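PDB 3E38: two-domain protein containing predicted PHP-like metal-dependent phosphoesterase from Bacteroides vulgatus ATCC 8482, which binds zinc ions in a PHP-like domain and is probably a metal-dependent phosphoesterase, perhaps with 5'-3' exonuclease activity on nucleic acids. Local coordinates for residues B[21-26]-B[190-196]; B[42-48]-B[210-214]. One frame throughout, in Å; residues are numbered along the deposited sequence.

Contact 1 (B[21-26]-B[190-196]); sequences CDFHMH and IGTSDIH. With ZN (zinc ion), chain I; ZN (zinc ion), chain J.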
loop_
_atom_site.group_PDB
_atom_site.type_symbol
_atom_site.label_atom_id
_atom_site.label_comp_id
_atom_site.label_asym_id
_atom_site.label_seq_id
_atom_site.Cartn_x
_atom_site.Cartn_y
_atom_site.Cartn_z
ATOM N N CYS B 21 -5.219 6.753 23.465
ATOM C CA CYS B 21 -6.321 7.706 23.530
ATOM C C CYS B 21 -6.182 8.936 22.644
ATOM O O CYS B 21 -5.061 9.385 22.367
ATOM C CB CYS B 21 -6.492 8.161 24.986
ATOM S SG CYS B 21 -6.489 6.812 26.197
ATOM N N ASP B 22 -7.346 9.426 22.185
ATOM C CA ASP B 22 -7.485 10.654 21.357
ATOM C C ASP B 22 -8.488 11.573 22.050
ATOM O O ASP B 22 -9.706 11.347 22.036
ATOM C CB ASP B 22 -7.897 10.310 19.931
ATOM C CG ASP B 22 -7.766 11.471 18.970
ATOM O OD1 ASP B 22 -7.267 12.528 19.405
ATOM O OD2 ASP B 22 -8.148 11.298 17.774
ATOM N N PHE B 23 -7.961 12.614 22.671
ATOM C CA PHE B 23 -8.778 13.469 23.542
ATOM C C PHE B 23 -9.301 14.733 22.883
ATOM O O PHE B 23 -9.670 15.688 23.554
ATOM C CB PHE B 23 -7.945 13.854 24.772
ATOM C CG PHE B 23 -7.525 12.680 25.637
ATOM C CD1 PHE B 23 -8.477 11.856 26.209
ATOM C CD2 PHE B 23 -6.202 12.457 25.924
ATOM C CE1 PHE B 23 -8.118 10.833 27.021
ATOM C CE2 PHE B 23 -5.825 11.416 26.741
ATOM C CZ PHE B 23 -6.782 10.603 27.279
ATOM N N HIS B 24 -9.284 14.741 21.562
ATOM C CA HIS B 24 -9.628 15.951 20.808
ATOM C C HIS B 24 -10.012 15.640 19.379
ATOM O O HIS B 24 -9.212 15.235 18.552
ATOM C CB HIS B 24 -8.412 16.882 20.817
ATOM C CG HIS B 24 -8.667 18.257 20.303
ATOM N ND1 HIS B 24 -7.821 19.305 20.594
ATOM C CD2 HIS B 24 -9.690 18.782 19.594
ATOM C CE1 HIS B 24 -8.286 20.411 20.047
ATOM N NE2 HIS B 24 -9.416 20.125 19.430
HETATM N N MSE B 25 -11.284 15.819 19.112
HETATM C CA MSE B 25 -11.809 15.571 17.794
HETATM C C MSE B 25 -13.168 16.214 17.636
HETATM O O MSE B 25 -13.785 16.621 18.626
HETATM C CB MSE B 25 -11.892 14.075 17.556
HETATM C CG MSE B 25 -12.899 13.376 18.402
HETATM SE SE MSE B 25 -12.753 11.426 18.265
HETATM C CE MSE B 25 -10.965 11.286 18.903
ATOM N N HIS B 26 -13.628 16.197 16.388
ATOM C CA HIS B 26 -14.857 16.869 15.960
ATOM C C HIS B 26 -15.765 16.136 15.021
ATOM O O HIS B 26 -15.342 15.281 14.283
ATOM C CB HIS B 26 -14.477 18.182 15.297
ATOM C CG HIS B 26 -13.666 19.065 16.185
ATOM N ND1 HIS B 26 -14.226 20.011 17.015
ATOM C CD2 HIS B 26 -12.334 19.114 16.393
ATOM C CE1 HIS B 26 -13.261 20.633 17.670
ATOM N NE2 HIS B 26 -12.100 20.114 17.294
ATOM N N ILE B 190 0.222 15.975 26.226
ATOM C CA ILE B 190 -0.893 15.446 25.450
ATOM C C ILE B 190 -0.665 15.417 23.949
ATOM O O ILE B 190 -0.056 16.287 23.368
ATOM C CB ILE B 190 -2.196 16.262 25.679
ATOM C CG1 ILE B 190 -2.665 16.199 27.120
ATOM C CG2 ILE B 190 -3.360 15.682 24.803
ATOM C CD1 ILE B 190 -3.209 14.839 27.538
ATOM N N GLY B 191 -1.243 14.416 23.314
ATOM C CA GLY B 191 -1.192 14.364 21.868
ATOM C C GLY B 191 -2.502 13.892 21.279
ATOM O O GLY B 191 -3.031 12.845 21.652
ATOM N N THR B 192 -3.006 14.677 20.340
ATOM C CA THR B 192 -4.321 14.403 19.755
ATOM C C THR B 192 -4.379 14.623 18.261
ATOM O O THR B 192 -3.463 15.150 17.663
ATOM C CB THR B 192 -5.385 15.275 20.403
ATOM O OG1 THR B 192 -5.192 16.611 19.963
ATOM C CG2 THR B 192 -5.266 15.251 21.928
ATOM N N SER B 193 -5.492 14.184 17.684
ATOM C CA SER B 193 -5.697 14.282 16.256
ATOM C C SER B 193 -6.307 15.627 15.912
ATOM O O SER B 193 -5.885 16.280 14.992
ATOM C CB SER B 193 -6.606 13.166 15.720
ATOM O OG SER B 193 -7.951 13.304 16.113
ATOM N N ASP B 194 -7.286 16.053 16.690
ATOM C CA ASP B 194 -8.005 17.275 16.360
ATOM C C ASP B 194 -8.682 17.052 15.005
ATOM O O ASP B 194 -8.871 17.955 14.193
ATOM C CB ASP B 194 -7.053 18.494 16.355
ATOM C CG ASP B 194 -7.805 19.806 16.508
ATOM O OD1 ASP B 194 -9.063 19.746 16.441
ATOM O OD2 ASP B 194 -7.174 20.887 16.745
ATOM N N ILE B 195 -9.058 15.797 14.782
ATOM C CA ILE B 195 -9.673 15.384 13.503
ATOM C C ILE B 195 -11.004 16.043 13.195
ATOM O O ILE B 195 -11.866 16.092 14.038
ATOM C CB ILE B 195 -9.782 13.818 13.401
ATOM C CG1 ILE B 195 -10.125 13.415 11.970
ATOM C CG2 ILE B 195 -10.699 13.226 14.490
ATOM C CD1 ILE B 195 -8.902 13.569 11.009
ATOM N N HIS B 196 -11.105 16.587 11.971
ATOM C CA HIS B 196 -12.358 17.170 11.401
ATOM C C HIS B 196 -12.834 16.342 10.227
ATOM O O HIS B 196 -14.010 16.028 10.088
ATOM C CB HIS B 196 -12.199 18.623 10.956
ATOM C CG HIS B 196 -11.910 19.589 12.075
ATOM N ND1 HIS B 196 -10.761 19.519 12.837
ATOM C CD2 HIS B 196 -12.599 20.663 12.537
ATOM C CE1 HIS B 196 -10.759 20.498 13.733
ATOM N NE2 HIS B 196 -11.854 21.220 13.560
HETATM ZN ZN ZN I . -10.322 21.329 17.844
HETATM ZN ZN ZN J . -12.538 22.893 14.637
HETATM O O HOH W 1 -8.759 22.694 18.249
#
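Asp22 reaches across to the turn at Ser193 and holds it with both carboxylate oxygens. OD1 of Asp22 accepts from the backbone N of Ser193 at 3.0 Å, on the syn side but 30° out of the carboxylate plane. OD2 of Asp22 takes the hydroxyl OG of Ser193 at 2.6 Å through its syn lone pair. The same OG accepts from the backbone N of Ile195, an ST turn that encloses the metal ligand Asp194. Arg211 forms a salt bridge with OD2 from outside.

The tight spot is where CG2 of Ile195 presses on CB of Met25, a selenomethionine, at 3.4 Å. Packing is looser where Thr192 lies against CB of His24 and CD1 of Ile190 touches CD2 of the Phe23 ring. Backbone bonds from Asp194 N to His24 O and from His26 N to Ile195 O tie the two segments together.

The metal side is less enclosed: Asp194 and His196 are partly exposed, and a water binds the zinc ion. This zinc ion takes NE2 of His24 and NE2 of His26, each at 2.2 Å. OD1 of Asp194 lies 2.5 Å from the same zinc ion; Glu93 also binds. With CG anti to its backbone N (chi1 -160°), the Asp194 carboxylate lies over one face of the His24 ring. Glu167 holds ND1 of His24, and Asn170 holds OD2 of Asp194. The rings of His26 and His196 form an offset stack, centroids 4.3 Å apart and planes at 24°. NE2 of His196 binds a second zinc ion, shared with Asp31 and His56. Paired His-X-His and Asp-X-His ligands on neighbouring chain segments are characteristic of the multinuclear metal site of PHP domains.

Contact 2 (B[42-48]-B[210-214]); sequences EAYRDGL and HRTMT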
loop_
_atom_site.group_PDB
_atom_site.type_symbol
_atom_site.label_atom_id
_atom_site.label_comp_id
_atom_site.label_asym_id
_atom_site.label_seq_id
_atom_site.Cartn_x
_atom_site.Cartn_y
_atom_site.Cartn_z
ATOM N N GLU B 42 -13.927 4.685 13.910
ATOM C CA GLU B 42 -12.521 4.942 13.589
ATOM C C GLU B 42 -11.607 4.542 14.723
ATOM O O GLU B 42 -10.577 3.927 14.491
ATOM C CB GLU B 42 -12.299 6.403 13.288
ATOM C CG GLU B 42 -13.004 6.874 11.985
ATOM C CD GLU B 42 -12.897 8.396 11.793
ATOM O OE1 GLU B 42 -12.711 9.138 12.803
ATOM O OE2 GLU B 42 -13.048 8.842 10.642
ATOM N N ALA B 43 -12.002 4.880 15.939
ATOM C CA ALA B 43 -11.199 4.589 17.155
ATOM C C ALA B 43 -11.049 3.102 17.308
ATOM O O ALA B 43 -9.965 2.576 17.509
ATOM C CB ALA B 43 -11.824 5.208 18.423
ATOM N N TYR B 44 -12.161 2.417 17.150
ATOM C CA TYR B 44 -12.162 0.968 17.221
ATOM C C TYR B 44 -11.161 0.406 16.226
ATOM O O TYR B 44 -10.240 -0.361 16.543
ATOM C CB TYR B 44 -13.559 0.411 16.880
ATOM C CG TYR B 44 -13.615 -1.070 16.978
ATOM C CD1 TYR B 44 -13.465 -1.692 18.207
ATOM C CD2 TYR B 44 -13.778 -1.869 15.851
ATOM C CE1 TYR B 44 -13.486 -3.062 18.321
ATOM C CE2 TYR B 44 -13.822 -3.262 15.957
ATOM C CZ TYR B 44 -13.672 -3.835 17.210
ATOM O OH TYR B 44 -13.710 -5.182 17.394
ATOM N N ARG B 45 -11.396 0.774 14.986
ATOM C CA ARG B 45 -10.587 0.259 13.862
ATOM C C ARG B 45 -9.094 0.510 14.047
ATOM O O ARG B 45 -8.267 -0.354 13.755
ATOM C CB ARG B 45 -11.077 0.861 12.546
ATOM C CG ARG B 45 -10.534 0.194 11.334
ATOM C CD ARG B 45 -11.356 0.567 10.063
ATOM N NE ARG B 45 -11.383 2.001 9.802
ATOM C CZ ARG B 45 -12.467 2.762 9.732
ATOM N NH1 ARG B 45 -13.685 2.238 9.836
ATOM N NH2 ARG B 45 -12.307 4.063 9.512
ATOM N N ASP B 46 -8.776 1.675 14.578
ATOM C CA ASP B 46 -7.390 2.097 14.794
ATOM C C ASP B 46 -6.768 1.536 16.076
ATOM O O ASP B 46 -5.662 1.940 16.438
ATOM C CB ASP B 46 -7.247 3.630 14.915
ATOM C CG ASP B 46 -7.597 4.424 13.632
ATOM O OD1 ASP B 46 -7.936 3.838 12.580
ATOM O OD2 ASP B 46 -7.514 5.692 13.717
ATOM N N GLY B 47 -7.484 0.726 16.828
ATOM C CA GLY B 47 -6.924 0.124 18.056
ATOM C C GLY B 47 -6.826 1.033 19.278
ATOM O O GLY B 47 -6.014 0.835 20.194
ATOM N N LEU B 48 -7.670 2.049 19.253
ATOM C CA LEU B 48 -7.744 3.016 20.318
ATOM C C LEU B 48 -8.571 2.405 21.370
ATOM O O LEU B 48 -9.341 1.505 21.094
ATOM C CB LEU B 48 -8.414 4.312 19.864
ATOM C CG LEU B 48 -7.786 5.242 18.865
ATOM C CD1 LEU B 48 -8.540 6.598 18.969
ATOM C CD2 LEU B 48 -6.348 5.389 19.191
ATOM N N HIS B 210 -0.155 7.110 11.260
ATOM C CA HIS B 210 -1.125 6.891 12.339
ATOM C C HIS B 210 -1.559 8.192 12.927
ATOM O O HIS B 210 -0.801 9.177 12.991
ATOM C CB HIS B 210 -0.484 6.039 13.451
ATOM C CG HIS B 210 0.644 6.737 14.121
ATOM N ND1 HIS B 210 0.444 7.624 15.151
ATOM C CD2 HIS B 210 1.963 6.789 13.830
ATOM C CE1 HIS B 210 1.599 8.154 15.510
ATOM N NE2 HIS B 210 2.541 7.664 14.723
ATOM N N ARG B 211 -2.768 8.186 13.457
ATOM C CA ARG B 211 -3.308 9.397 14.018
ATOM C C ARG B 211 -2.471 9.781 15.209
ATOM O O ARG B 211 -2.056 8.921 15.960
ATOM C CB ARG B 211 -4.776 9.236 14.433
ATOM C CG ARG B 211 -4.996 8.614 15.811
ATOM C CD ARG B 211 -6.382 8.939 16.338
ATOM N NE ARG B 211 -7.365 8.085 15.707
ATOM C CZ ARG B 211 -8.671 8.260 15.751
ATOM N NH1 ARG B 211 -9.188 9.289 16.391
ATOM N NH2 ARG B 211 -9.457 7.388 15.129
ATOM N N THR B 212 -2.205 11.073 15.359
ATOM C CA THR B 212 -1.496 11.573 16.539
ATOM C C THR B 212 -2.338 11.245 17.755
ATOM O O THR B 212 -3.549 11.398 17.770
ATOM C CB THR B 212 -1.236 13.069 16.398
ATOM O OG1 THR B 212 -0.390 13.232 15.262
ATOM C CG2 THR B 212 -0.573 13.672 17.630
HETATM N N MSE B 213 -1.703 10.721 18.766
HETATM C CA MSE B 213 -2.465 10.284 19.915
HETATM C C MSE B 213 -1.682 10.312 21.191
HETATM O O MSE B 213 -0.562 10.749 21.222
HETATM C CB MSE B 213 -2.929 8.842 19.675
HETATM C CG MSE B 213 -1.777 7.827 19.641
HETATM SE SE MSE B 213 -2.395 6.005 19.243
HETATM C CE MSE B 213 -2.897 6.325 17.382
ATOM N N THR B 214 -2.310 9.839 22.259
ATOM C CA THR B 214 -1.647 9.794 23.589
ATOM C C THR B 214 -1.638 8.409 24.192
ATOM O O THR B 214 -2.653 7.710 24.250
ATOM C CB THR B 214 -2.298 10.750 24.634
ATOM O OG1 THR B 214 -2.356 12.069 24.118
ATOM C CG2 THR B 214 -1.546 10.760 25.937
HETATM O O HOH W 2 -11.923 8.765 15.494
HETATM O O HOH W 3 -4.434 5.549 13.821
#
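The guanidinium of Arg211 carries CD1 of Leu48 over the centre of one face, 3.6 Å above the plane. At its edge lie Asp46, a water and CB of Glu42, the last 3.5 Å from NH2 of Arg211. The grip on Asp46 is side-on, with both bonds of the salt bridge going to one oxygen. NH2 of Arg211 lies 2.9 Å from OD2 of Asp46, and NE of Arg211 lies 3.1 Å from the same OD2. This oxygen stays within 7° of the guanidinium plane, but the carboxylate is turned 75° against it. NE meets the anti lone pair, and NH2 comes from above the carboxylate plane. The bend at chi3 (78°) helps bring this edge round to Asp46.

The water at the edge accepts from NH2 and donates to OE1 of Glu42, which also has a salt bridge to Arg39. A second water accepts from the backbone N of Arg211 and gives a weak bond to OD2 of Asp46. NH1 of Arg211 has Asp22 as its partner. The carboxylates of Asp46 and Asp22 probably offset the buried charge of Arg211.

Beyond the polar groups, CD2 of Leu48 rests 4.0 Å from SE of Met213, a selenomethionine. Gly47, with positive phi, ends helix 36-45 in a Schellman motif. The contact thus joins this C-terminal cap to the loop leading into strand 213-218.

Contacts 1 and 2 lie about 10 Å apart, centre to centre, in the metal-binding part of the chain. Their segments alternate in sequence: 21-26, 42-48, 190-196, 210-214. Strand 17-22 leads into contact 1 and pairs antiparallel with strand 213-218 of contact 2, so both reach one mixed sheet. One direct link is the salt bridge from Asp22 OD2 to Arg211 NH1, 2.7 Å long. Another is a probable hydrogen bond between Thr214 OG1 and Gly191 O. Through Asp22 and Arg211, the end of helix 36-45 is connected to the turn that carries Asp194. Arg211 is about 12 Å from a zinc ion and is no ligand, whereas contact 1 supplies ligands.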